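Local coordinates for probable Rab-related GTPase (Acanthamoeba polyphaga mimivirus, PDB 5XC5), which binds GTP and magnesium as a Rab-family small GTPase, probably hydrolyses GTP and may be involved in protein transport, at residues Ile8-Ser13 and Ser20-Phe25; Gly81-Phe86 and Gly162-Lys167; Leu115-Lys120 and Asn158-Lys163. The protein carries 1 engineered substitution. All blocks are in the same frame, centred on the assembly; numbering follows the deposited sequence. Where two conformers were deposited one is given.

Contact 1 (Ile8-Ser13 and Ser20-Phe25); sequences IILIGS and SIVHQF. With GTP (guanosine-5'-triphosphate), chain B.
Leu-10 and Val-22 carry most of the apolar contact between segment 8-13 and helix 20-25, and theirs are the nearest backbones, with CA atoms 8.5 Å apart. The leucine fork meets one valine methyl: CD2 of Leu-10 lies 3.5 Å from CG2 of Val-22, with CD1 slightly nearer. Val-22 was modelled in two conformers, so the exact tightness here is doubtful. Ile-21 adds a looser touch, its CG2 4.3 Å from CD2 of Leu-10.

The polar interactions belong to the nucleotide. Ser-20 grips one alpha-phosphate oxygen twice: its N lies 2.8 Å from O1A of GTP, with an N-H...O angle of 145°, and its OG donates to the same O1A over 2.7 Å. With OG turned beside the backbone N (chi1 -63°), both donors reach that oxygen together. Gly-12 O accepts from Lys-18 NZ, which also bonds GTP, and Ser-13 OG is held by Asp-96 and Trp-100.

This is the strand-loop-helix of a P-loop GTPase. The apolar contact sets the helix against the sheet, while donors near the start of that helix, probably aided by its dipole, hold the phosphate charge.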
loop_
_atom_site.group_PDB
_atom_site.type_symbol
_atom_site.label_atom_id
_atom_site.label_comp_id
_atom_site.label_asym_id
_atom_site.label_seq_id
_atom_site.Cartn_x
_atom_site.Cartn_y
_atom_site.Cartn_z
ATOM N N ILE A 8 -0.231 -10.134 -0.590
ATOM C CA ILE A 8 -0.015 -8.716 -0.324
ATOM C C ILE A 8 -1.348 -8.016 -0.531
ATOM O O ILE A 8 -1.991 -8.206 -1.569
ATOM C CB ILE A 8 1.022 -8.110 -1.293
ATOM C CG1 ILE A 8 2.257 -9.003 -1.449
ATOM C CG2 ILE A 8 1.374 -6.662 -0.891
ATOM C CD1 ILE A 8 3.041 -9.197 -0.192
ATOM N N ILE A 9 -1.757 -7.193 0.435
ATOM C CA ILE A 9 -2.956 -6.373 0.263
ATOM C C ILE A 9 -2.588 -4.894 0.291
ATOM O O ILE A 9 -1.655 -4.477 0.989
ATOM C CB ILE A 9 -4.066 -6.672 1.295
ATOM C CG1 ILE A 9 -3.614 -6.312 2.713
ATOM C CG2 ILE A 9 -4.550 -8.114 1.178
ATOM C CD1 ILE A 9 -4.713 -6.458 3.748
ATOM N N LEU A 10 -3.345 -4.096 -0.460
ATOM C CA LEU A 10 -3.278 -2.640 -0.384
ATOM C C LEU A 10 -4.552 -2.157 0.281
ATOM O O LEU A 10 -5.657 -2.477 -0.183
ATOM C CB LEU A 10 -3.161 -1.990 -1.762
ATOM C CG LEU A 10 -1.840 -2.225 -2.477
ATOM C CD1 LEU A 10 -1.919 -3.495 -3.290
ATOM C CD2 LEU A 10 -1.480 -1.005 -3.347
ATOM N N ILE A 11 -4.396 -1.399 1.368
ATOM C CA ILE A 11 -5.514 -0.801 2.084
ATOM C C ILE A 11 -5.218 0.677 2.307
ATOM O O ILE A 11 -4.066 1.115 2.247
ATOM C CB ILE A 11 -5.821 -1.511 3.418
ATOM C CG1 ILE A 11 -4.668 -1.325 4.402
ATOM C CG2 ILE A 11 -6.066 -3.005 3.195
ATOM C CD1 ILE A 11 -4.858 -2.070 5.746
ATOM N N GLY A 12 -6.268 1.444 2.537
ATOM C CA GLY A 12 -6.161 2.884 2.690
ATOM C C GLY A 12 -7.435 3.544 2.214
ATOM O O GLY A 12 -8.272 2.939 1.553
ATOM N N SER A 13 -7.590 4.814 2.589
ATOM C CA SER A 13 -8.854 5.488 2.354
ATOM C C SER A 13 -9.061 5.761 0.866
ATOM O O SER A 13 -8.150 5.637 0.049
ATOM C CB SER A 13 -8.924 6.758 3.189
ATOM O OG SER A 13 -8.941 6.361 4.550
ATOM N N SER A 20 -4.017 2.992 -8.631
ATOM C CA SER A 20 -3.029 3.579 -9.531
ATOM C C SER A 20 -1.641 2.995 -9.292
ATOM O O SER A 20 -0.919 2.674 -10.247
ATOM C CB SER A 20 -3.024 5.094 -9.356
ATOM O OG SER A 20 -4.278 5.634 -9.719
ATOM N N ILE A 21 -1.268 2.817 -8.022
ATOM C CA ILE A 21 0.005 2.190 -7.683
ATOM C C ILE A 21 0.070 0.763 -8.218
ATOM O O ILE A 21 1.054 0.365 -8.850
ATOM C CB ILE A 21 0.228 2.248 -6.161
ATOM C CG1 ILE A 21 0.643 3.659 -5.738
ATOM C CG2 ILE A 21 1.263 1.231 -5.738
ATOM C CD1 ILE A 21 0.532 3.898 -4.233
ATOM N N VAL A 22 -0.986 -0.025 -7.991
ATOM C CA VAL A 22 -0.944 -1.416 -8.437
ATOM C C VAL A 22 -0.858 -1.507 -9.955
ATOM O O VAL A 22 -0.093 -2.319 -10.495
ATOM C CB VAL A 22 -2.229 -2.124 -7.967
ATOM C CG1 VAL A 22 -2.484 -3.387 -8.796
ATOM C CG2 VAL A 22 -2.166 -2.438 -6.512
ATOM N N HIS A 23 -1.631 -0.681 -10.666
ATOM C CA HIS A 23 -1.585 -0.715 -12.127
ATOM C C HIS A 23 -0.202 -0.336 -12.631
ATOM O O HIS A 23 0.300 -0.923 -13.595
ATOM C CB HIS A 23 -2.626 0.241 -12.719
ATOM C CG HIS A 23 -4.052 -0.201 -12.551
ATOM N ND1 HIS A 23 -4.465 -1.066 -11.561
ATOM C CD2 HIS A 23 -5.162 0.112 -13.261
ATOM C CE1 HIS A 23 -5.768 -1.263 -11.661
ATOM N NE2 HIS A 23 -6.214 -0.563 -12.691
ATOM N N GLN A 24 0.434 0.644 -11.985
ATOM C CA GLN A 24 1.778 1.033 -12.387
ATOM C C GLN A 24 2.765 -0.107 -12.163
ATOM O O GLN A 24 3.612 -0.383 -13.017
ATOM C CB GLN A 24 2.188 2.283 -11.609
ATOM C CG GLN A 24 3.541 2.866 -11.995
ATOM C CD GLN A 24 3.539 3.477 -13.385
ATOM O OE1 GLN A 24 3.957 2.844 -14.346
ATOM N NE2 GLN A 24 3.068 4.719 -13.494
ATOM N N PHE A 25 2.658 -0.799 -11.025
ATOM C CA PHE A 25 3.519 -1.949 -10.765
ATOM C C PHE A 25 3.319 -3.041 -11.810
ATOM O O PHE A 25 4.281 -3.698 -12.228
ATOM C CB PHE A 25 3.254 -2.490 -9.356
ATOM C CG PHE A 25 4.029 -3.738 -9.022
ATOM C CD1 PHE A 25 5.412 -3.711 -8.923
ATOM C CD2 PHE A 25 3.366 -4.932 -8.796
ATOM C CE1 PHE A 25 6.127 -4.866 -8.609
ATOM C CE2 PHE A 25 4.064 -6.083 -8.484
ATOM C CZ PHE A 25 5.450 -6.048 -8.390
HETATM P PG GTP B . -10.450 3.675 -3.950
HETATM O O1G GTP B . -10.447 2.470 -4.870
HETATM O O2G GTP B . -11.705 4.486 -4.088
HETATM O O3G GTP B . -10.163 3.304 -2.512
HETATM O O3B GTP B . -9.286 4.736 -4.410
HETATM P PB GTP B . -7.738 4.404 -4.768
HETATM O O1B GTP B . -7.623 3.078 -5.494
HETATM O O2B GTP B . -6.895 4.508 -3.529
HETATM O O3A GTP B . -7.260 5.656 -5.671
HETATM P PA GTP B . -7.143 5.671 -7.293
HETATM O O1A GTP B . -5.933 4.850 -7.752
HETATM O O2A GTP B . -8.502 5.310 -7.927
HETATM O "O5'" GTP B . -6.769 7.235 -7.534
HETATM C "C5'" GTP B . -7.673 8.266 -7.194
HETATM C "C4'" GTP B . -7.326 9.526 -7.987
HETATM O "O4'" GTP B . -6.058 9.981 -7.537
HETATM C "C3'" GTP B . -7.210 9.295 -9.482
HETATM O "O3'" GTP B . -7.741 10.409 -10.185
HETATM C "C2'" GTP B . -5.716 9.224 -9.714
HETATM O "O2'" GTP B . -5.343 9.632 -11.010
HETATM C "C1'" GTP B . -5.184 10.149 -8.638
HETATM N N9 GTP B . -3.827 9.729 -8.260
HETATM C C8 GTP B . -3.389 8.462 -7.977
HETATM N N7 GTP B . -2.077 8.509 -7.665
HETATM C C5 GTP B . -1.674 9.802 -7.753
HETATM C C6 GTP B . -0.448 10.424 -7.544
HETATM O O6 GTP B . 0.586 9.820 -7.207
HETATM N N1 GTP B . -0.398 11.785 -7.732
HETATM C C2 GTP B . -1.503 12.526 -8.094
HETATM N N2 GTP B . -1.365 13.838 -8.248
HETATM N N3 GTP B . -2.723 11.923 -8.297
HETATM C C4 GTP B . -2.773 10.576 -8.126
#

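Contact 2 (Gly81-Phe86 and Gly162-Lys167); sequences GCLVVF and GKMIDK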
loop_
_atom_site.group_PDB
_atom_site.type_symbol
_atom_site.label_atom_id
_atom_site.label_comp_id
_atom_site.label_asym_id
_atom_site.label_seq_id
_atom_site.Cartn_x
_atom_site.Cartn_y
_atom_site.Cartn_z
ATOM N N GLY A 81 2.075 -9.449 3.605
ATOM C CA GLY A 81 2.535 -8.077 3.528
ATOM C C GLY A 81 1.348 -7.164 3.293
ATOM O O GLY A 81 0.332 -7.565 2.729
ATOM N N CYS A 82 1.493 -5.926 3.735
ATOM C CA CYS A 82 0.427 -4.951 3.553
ATOM C C CYS A 82 1.035 -3.601 3.222
ATOM O O CYS A 82 1.945 -3.136 3.918
ATOM C CB CYS A 82 -0.432 -4.839 4.822
ATOM S SG CYS A 82 -1.735 -3.578 4.752
ATOM N N LEU A 83 0.505 -2.971 2.177
ATOM C CA LEU A 83 0.779 -1.576 1.871
ATOM C C LEU A 83 -0.402 -0.761 2.383
ATOM O O LEU A 83 -1.545 -1.004 1.974
ATOM C CB LEU A 83 0.910 -1.412 0.358
ATOM C CG LEU A 83 2.051 -2.193 -0.320
ATOM C CD1 LEU A 83 1.929 -2.112 -1.823
ATOM C CD2 LEU A 83 3.404 -1.649 0.096
ATOM N N VAL A 84 -0.139 0.189 3.284
ATOM C CA VAL A 84 -1.172 1.098 3.775
ATOM C C VAL A 84 -0.904 2.466 3.162
ATOM O O VAL A 84 0.072 3.133 3.515
ATOM C CB VAL A 84 -1.192 1.179 5.306
ATOM C CG1 VAL A 84 -2.383 2.018 5.771
ATOM C CG2 VAL A 84 -1.274 -0.218 5.907
ATOM N N VAL A 85 -1.772 2.887 2.241
ATOM C CA VAL A 85 -1.527 4.058 1.408
ATOM C C VAL A 85 -2.322 5.246 1.932
ATOM O O VAL A 85 -3.472 5.098 2.363
ATOM C CB VAL A 85 -1.890 3.733 -0.054
ATOM C CG1 VAL A 85 -1.484 4.869 -0.975
ATOM C CG2 VAL A 85 -1.227 2.422 -0.485
ATOM N N PHE A 86 -1.703 6.427 1.900
ATOM C CA PHE A 86 -2.421 7.676 2.139
ATOM C C PHE A 86 -1.925 8.738 1.162
ATOM O O PHE A 86 -0.929 8.560 0.462
ATOM C CB PHE A 86 -2.322 8.133 3.603
ATOM C CG PHE A 86 -0.989 8.734 3.962
ATOM C CD1 PHE A 86 0.059 7.921 4.379
ATOM C CD2 PHE A 86 -0.788 10.113 3.908
ATOM C CE1 PHE A 86 1.277 8.459 4.723
ATOM C CE2 PHE A 86 0.446 10.655 4.246
ATOM C CZ PHE A 86 1.480 9.816 4.643
ATOM N N GLY A 162 9.805 -3.048 -4.211
ATOM C CA GLY A 162 11.074 -3.687 -3.904
ATOM C C GLY A 162 11.286 -3.881 -2.415
ATOM O O GLY A 162 11.793 -4.917 -1.981
ATOM N N LYS A 163 10.918 -2.878 -1.613
ATOM C CA LYS A 163 11.000 -3.021 -0.162
ATOM C C LYS A 163 10.129 -4.176 0.312
ATOM O O LYS A 163 10.549 -4.987 1.143
ATOM C CB LYS A 163 10.540 -1.728 0.512
ATOM C CG LYS A 163 11.440 -0.533 0.258
ATOM C CD LYS A 163 10.824 0.772 0.791
ATOM C CE LYS A 163 10.779 0.855 2.326
ATOM N NZ LYS A 163 12.146 0.870 2.929
ATOM N N MET A 164 8.913 -4.268 -0.220
ATOM C CA MET A 164 8.007 -5.345 0.153
ATOM C C MET A 164 8.554 -6.703 -0.269
ATOM O O MET A 164 8.477 -7.673 0.492
ATOM C CB MET A 164 6.638 -5.086 -0.483
ATOM C CG MET A 164 5.584 -6.166 -0.233
ATOM S SD MET A 164 5.138 -6.353 1.525
ATOM C CE MET A 164 4.436 -4.727 1.928
ATOM N N ILE A 165 9.112 -6.784 -1.479
ATOM C CA ILE A 165 9.660 -8.038 -1.992
ATOM C C ILE A 165 10.821 -8.513 -1.125
ATOM O O ILE A 165 10.896 -9.694 -0.754
ATOM C CB ILE A 165 10.065 -7.875 -3.469
ATOM C CG1 ILE A 165 8.816 -7.708 -4.337
ATOM C CG2 ILE A 165 10.933 -9.060 -3.931
ATOM C CD1 ILE A 165 9.090 -7.037 -5.657
ATOM N N ASP A 166 11.743 -7.601 -0.789
ATOM C CA ASP A 166 12.873 -7.971 0.062
ATOM C C ASP A 166 12.392 -8.572 1.376
ATOM O O ASP A 166 12.917 -9.593 1.831
ATOM C CB ASP A 166 13.757 -6.757 0.364
ATOM C CG ASP A 166 14.487 -6.224 -0.853
ATOM O OD1 ASP A 166 14.439 -6.858 -1.922
ATOM O OD2 ASP A 166 15.130 -5.159 -0.726
ATOM N N LYS A 167 11.386 -7.955 2.000
ATOM C CA LYS A 167 10.885 -8.469 3.267
ATOM C C LYS A 167 10.212 -9.825 3.090
ATOM O O LYS A 167 10.422 -10.732 3.901
ATOM C CB LYS A 167 9.936 -7.454 3.907
ATOM C CG LYS A 167 10.625 -6.235 4.478
ATOM C CD LYS A 167 11.437 -6.583 5.726
ATOM C CE LYS A 167 12.042 -5.350 6.358
ATOM N NZ LYS A 167 12.887 -4.628 5.382
#
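Met-164 reaches down from helix 162-167 onto strand 81-86 and touches Gly-81, Cys-82 and Leu-83 with the last two atoms of its side chain. CG stands anti to the backbone N (chi1 178°), which sends the chain toward the sheet; bends at chi2 and chi3 (64° and 62°) then fold the thioether over the strand backbone. The sulfur rests on a bare alpha carbon, SD of Met-164 lying 3.7 Å from CA of Gly-81. Beyond it the methyl CE of Met-164 sits 3.6 Å from Cys-82 O and 3.7 Å from Cys-82 N, so it packs partly on main chain. Leu-83 slants across the methionine, bringing its CD2 to 3.7 Å from CE of Met-164; its other branch packs on Leu-10 of the neighbouring strand. The side chain of Cys-82 leaves on the other face of the sheet, where it touches Leu-104 of helix 91-107.

Helix and strand run roughly antiparallel, their segment axes 9.6 Å apart at closest approach, as one of the helix-on-sheet layers of the Ras-like alpha/beta fold. No hydrogen bond crosses: the contact is buried dispersion packing, in which a flexible thioether conforms to the shape of glycine and peptide.

Contact 3 (Leu115-Lys120 and Asn158-Lys163); sequences LVVANK and NNLFGK. With GTP (guanosine-5'-triphosphate), chain B.
Leu-115 and Val-117 meet Leu-160 and Lys-163 in an almost wholly apolar, hydrogen-bond-free contact, where helix 154-169 lies over strand 113-119 on one face of the central sheet. The segment axes are nearly antiparallel and 10.2 Å apart at closest approach. Leu-160 takes the crowded position between its backbone N and carbonyl carbon (chi1 75°), and from there its branch crosses Val-117 at about a right angle, CD2 of Leu-160 being 4.0 Å from CG1 of Val-117. Leu-115 puts CD2 against the helix main chain, 3.6 Å from Leu-160 O, and its CD1 is 3.9 Å from CE of Lys-163. The lysine is bent at chi3 and chi4: its CB and CE rest against the leucine, again at about a right angle, while NZ forms a salt bridge with Asp-145.

The end of this strand opens the N-K-x-D guanine-recognition motif of small GTPases, here Asn-119 to Asp-122, whose aspartate also bonds GTP. The extended chain of Lys-120 lies over a face of the guanine, CG of Lys-120 coming 3.5 Å from C6 of GTP, and at its end NZ bonds ribose O4' over 3.2 Å and also Gly-15 O. The amide of Asn-119 lies beside the base, OD1 3.7 Å from O6 of GTP, while ND2 bonds Val-16 O and Ser-151 OG, joining this motif to the phosphate-binding loop and a nucleotide-bound serine.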
loop_
_atom_site.group_PDB
_atom_site.type_symbol
_atom_site.label_atom_id
_atom_site.label_comp_id
_atom_site.label_asym_id
_atom_site.label_seq_id
_atom_site.Cartn_x
_atom_site.Cartn_y
_atom_site.Cartn_z
ATOM N N LEU A 115 3.986 -1.644 5.315
ATOM C CA LEU A 115 4.680 -0.506 4.724
ATOM C C LEU A 115 3.662 0.592 4.447
ATOM O O LEU A 115 2.733 0.395 3.659
ATOM C CB LEU A 115 5.390 -0.934 3.439
ATOM C CG LEU A 115 6.096 0.169 2.647
ATOM C CD1 LEU A 115 7.107 0.910 3.505
ATOM C CD2 LEU A 115 6.763 -0.449 1.420
ATOM N N VAL A 116 3.818 1.726 5.132
ATOM C CA VAL A 116 2.976 2.901 4.912
ATOM C C VAL A 116 3.517 3.657 3.707
ATOM O O VAL A 116 4.704 3.992 3.655
ATOM C CB VAL A 116 2.975 3.794 6.164
ATOM C CG1 VAL A 116 2.269 5.123 5.879
ATOM C CG2 VAL A 116 2.330 3.064 7.345
ATOM N N VAL A 117 2.646 3.936 2.741
ATOM C CA VAL A 117 3.033 4.611 1.509
ATOM C C VAL A 117 2.455 6.016 1.546
ATOM O O VAL A 117 1.231 6.196 1.484
ATOM C CB VAL A 117 2.542 3.870 0.258
ATOM C CG1 VAL A 117 2.958 4.612 -1.018
ATOM C CG2 VAL A 117 3.063 2.435 0.260
ATOM N N ALA A 118 3.336 7.009 1.625
ATOM C CA ALA A 118 2.955 8.413 1.532
ATOM C C ALA A 118 2.924 8.753 0.047
ATOM O O ALA A 118 3.970 8.960 -0.580
ATOM C CB ALA A 118 3.974 9.266 2.286
ATOM N N ASN A 119 1.726 8.774 -0.529
ATOM C CA ASN A 119 1.547 8.878 -1.968
ATOM C C ASN A 119 1.200 10.304 -2.383
ATOM O O ASN A 119 0.828 11.161 -1.573
ATOM C CB ASN A 119 0.458 7.912 -2.445
ATOM C CG ASN A 119 0.564 7.587 -3.922
ATOM O OD1 ASN A 119 1.643 7.601 -4.490
ATOM N ND2 ASN A 119 -0.566 7.285 -4.551
ATOM N N LYS A 120 1.322 10.532 -3.692
ATOM C CA LYS A 120 1.048 11.808 -4.364
ATOM C C LYS A 120 2.125 12.854 -4.101
ATOM O O LYS A 120 1.852 14.059 -4.114
ATOM C CB LYS A 120 -0.367 12.357 -4.121
ATOM C CG LYS A 120 -1.448 11.302 -4.302
ATOM C CD LYS A 120 -2.795 11.929 -4.535
ATOM C CE LYS A 120 -3.906 10.869 -4.585
ATOM N NZ LYS A 120 -5.251 11.512 -4.815
ATOM N N ASN A 158 8.349 0.968 -8.293
ATOM C CA ASN A 158 9.334 -0.103 -8.254
ATOM C C ASN A 158 10.039 -0.152 -6.909
ATOM O O ASN A 158 10.290 -1.239 -6.361
ATOM C CB ASN A 158 10.337 0.100 -9.388
ATOM C CG ASN A 158 11.472 -0.889 -9.349
ATOM O OD1 ASN A 158 12.582 -0.553 -8.946
ATOM N ND2 ASN A 158 11.201 -2.119 -9.767
ATOM N N ASN A 159 10.356 1.015 -6.357
ATOM C CA ASN A 159 11.055 1.069 -5.081
ATOM C C ASN A 159 10.184 0.533 -3.949
ATOM O O ASN A 159 10.645 -0.268 -3.127
ATOM C CB ASN A 159 11.485 2.506 -4.794
ATOM C CG ASN A 159 12.284 2.631 -3.516
ATOM O OD1 ASN A 159 13.383 2.084 -3.403
ATOM N ND2 ASN A 159 11.738 3.347 -2.540
ATOM N N LEU A 160 8.924 0.969 -3.881
ATOM C CA LEU A 160 8.091 0.547 -2.757
ATOM C C LEU A 160 7.776 -0.943 -2.830
ATOM O O LEU A 160 7.785 -1.634 -1.804
ATOM C CB LEU A 160 6.840 1.426 -2.606
ATOM C CG LEU A 160 5.672 1.243 -3.582
ATOM C CD1 LEU A 160 4.689 0.159 -3.110
ATOM C CD2 LEU A 160 4.913 2.536 -3.826
ATOM N N PHE A 161 7.524 -1.471 -4.035
ATOM C CA PHE A 161 7.362 -2.918 -4.131
ATOM C C PHE A 161 8.665 -3.650 -3.866
ATOM O O PHE A 161 8.644 -4.759 -3.316
ATOM C CB PHE A 161 6.743 -3.344 -5.459
ATOM C CG PHE A 161 5.261 -3.299 -5.441
ATOM C CD1 PHE A 161 4.533 -4.372 -4.964
ATOM C CD2 PHE A 161 4.588 -2.166 -5.865
ATOM C CE1 PHE A 161 3.161 -4.329 -4.929
ATOM C CE2 PHE A 161 3.211 -2.115 -5.835
ATOM C CZ PHE A 161 2.493 -3.198 -5.354
ATOM N N GLY A 162 9.805 -3.048 -4.211
ATOM C CA GLY A 162 11.074 -3.687 -3.904
ATOM C C GLY A 162 11.286 -3.881 -2.415
ATOM O O GLY A 162 11.793 -4.917 -1.981
ATOM N N LYS A 163 10.918 -2.878 -1.613
ATOM C CA LYS A 163 11.000 -3.021 -0.162
ATOM C C LYS A 163 10.129 -4.176 0.312
ATOM O O LYS A 163 10.549 -4.987 1.143
ATOM C CB LYS A 163 10.540 -1.728 0.512
ATOM C CG LYS A 163 11.440 -0.533 0.258
ATOM C CD LYS A 163 10.824 0.772 0.791
ATOM C CE LYS A 163 10.779 0.855 2.326
ATOM N NZ LYS A 163 12.146 0.870 2.929
HETATM P PG GTP B . -10.450 3.675 -3.950
HETATM O O1G GTP B . -10.447 2.470 -4.870
HETATM O O2G GTP B . -11.705 4.486 -4.088
HETATM O O3G GTP B . -10.163 3.304 -2.512
HETATM O O3B GTP B . -9.286 4.736 -4.410
HETATM P PB GTP B . -7.738 4.404 -4.768
HETATM O O1B GTP B . -7.623 3.078 -5.494
HETATM O O2B GTP B . -6.895 4.508 -3.529
HETATM O O3A GTP B . -7.260 5.656 -5.671
HETATM P PA GTP B . -7.143 5.671 -7.293
HETATM O O1A GTP B . -5.933 4.850 -7.752
HETATM O O2A GTP B . -8.502 5.310 -7.927
HETATM O "O5'" GTP B . -6.769 7.235 -7.534
HETATM C "C5'" GTP B . -7.673 8.266 -7.194
HETATM C "C4'" GTP B . -7.326 9.526 -7.987
HETATM O "O4'" GTP B . -6.058 9.981 -7.537
HETATM C "C3'" GTP B . -7.210 9.295 -9.482
HETATM O "O3'" GTP B . -7.741 10.409 -10.185
HETATM C "C2'" GTP B . -5.716 9.224 -9.714
HETATM O "O2'" GTP B . -5.343 9.632 -11.010
HETATM C "C1'" GTP B . -5.184 10.149 -8.638
HETATM N N9 GTP B . -3.827 9.729 -8.260
HETATM C C8 GTP B . -3.389 8.462 -7.977
HETATM N N7 GTP B . -2.077 8.509 -7.665
HETATM C C5 GTP B . -1.674 9.802 -7.753
HETATM C C6 GTP B . -0.448 10.424 -7.544
HETATM O O6 GTP B . 0.586 9.820 -7.207
HETATM N N1 GTP B . -0.398 11.785 -7.732
HETATM C C2 GTP B . -1.503 12.526 -8.094
HETATM N N2 GTP B . -1.365 13.838 -8.248
HETATM N N3 GTP B . -2.723 11.923 -8.297
HETATM C C4 GTP B . -2.773 10.576 -8.126
#

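Overall arrangement
From the N terminus, contact 1 closes first, a short loop in which strand 6-12 turns through the P-loop into helix 18-26. Contact 2 opens at 81-86 only after that loop is complete. Within its long span contact 3 opens at 115-120, and both end on helix 154-169, where they overlap at Gly-162 and Lys-163. The three strands are neighbours in one sheet, in the order 6-12, 81-87, 113-119, joined by backbone hydrogen bonds such as Ile-9 O to Leu-83 N and Val-84 O to Val-117 N. Between the helices, Phe-25 stacks on Phe-161. Contacts 1 and 3 bring phosphate-side and base-side elements to the same GTP.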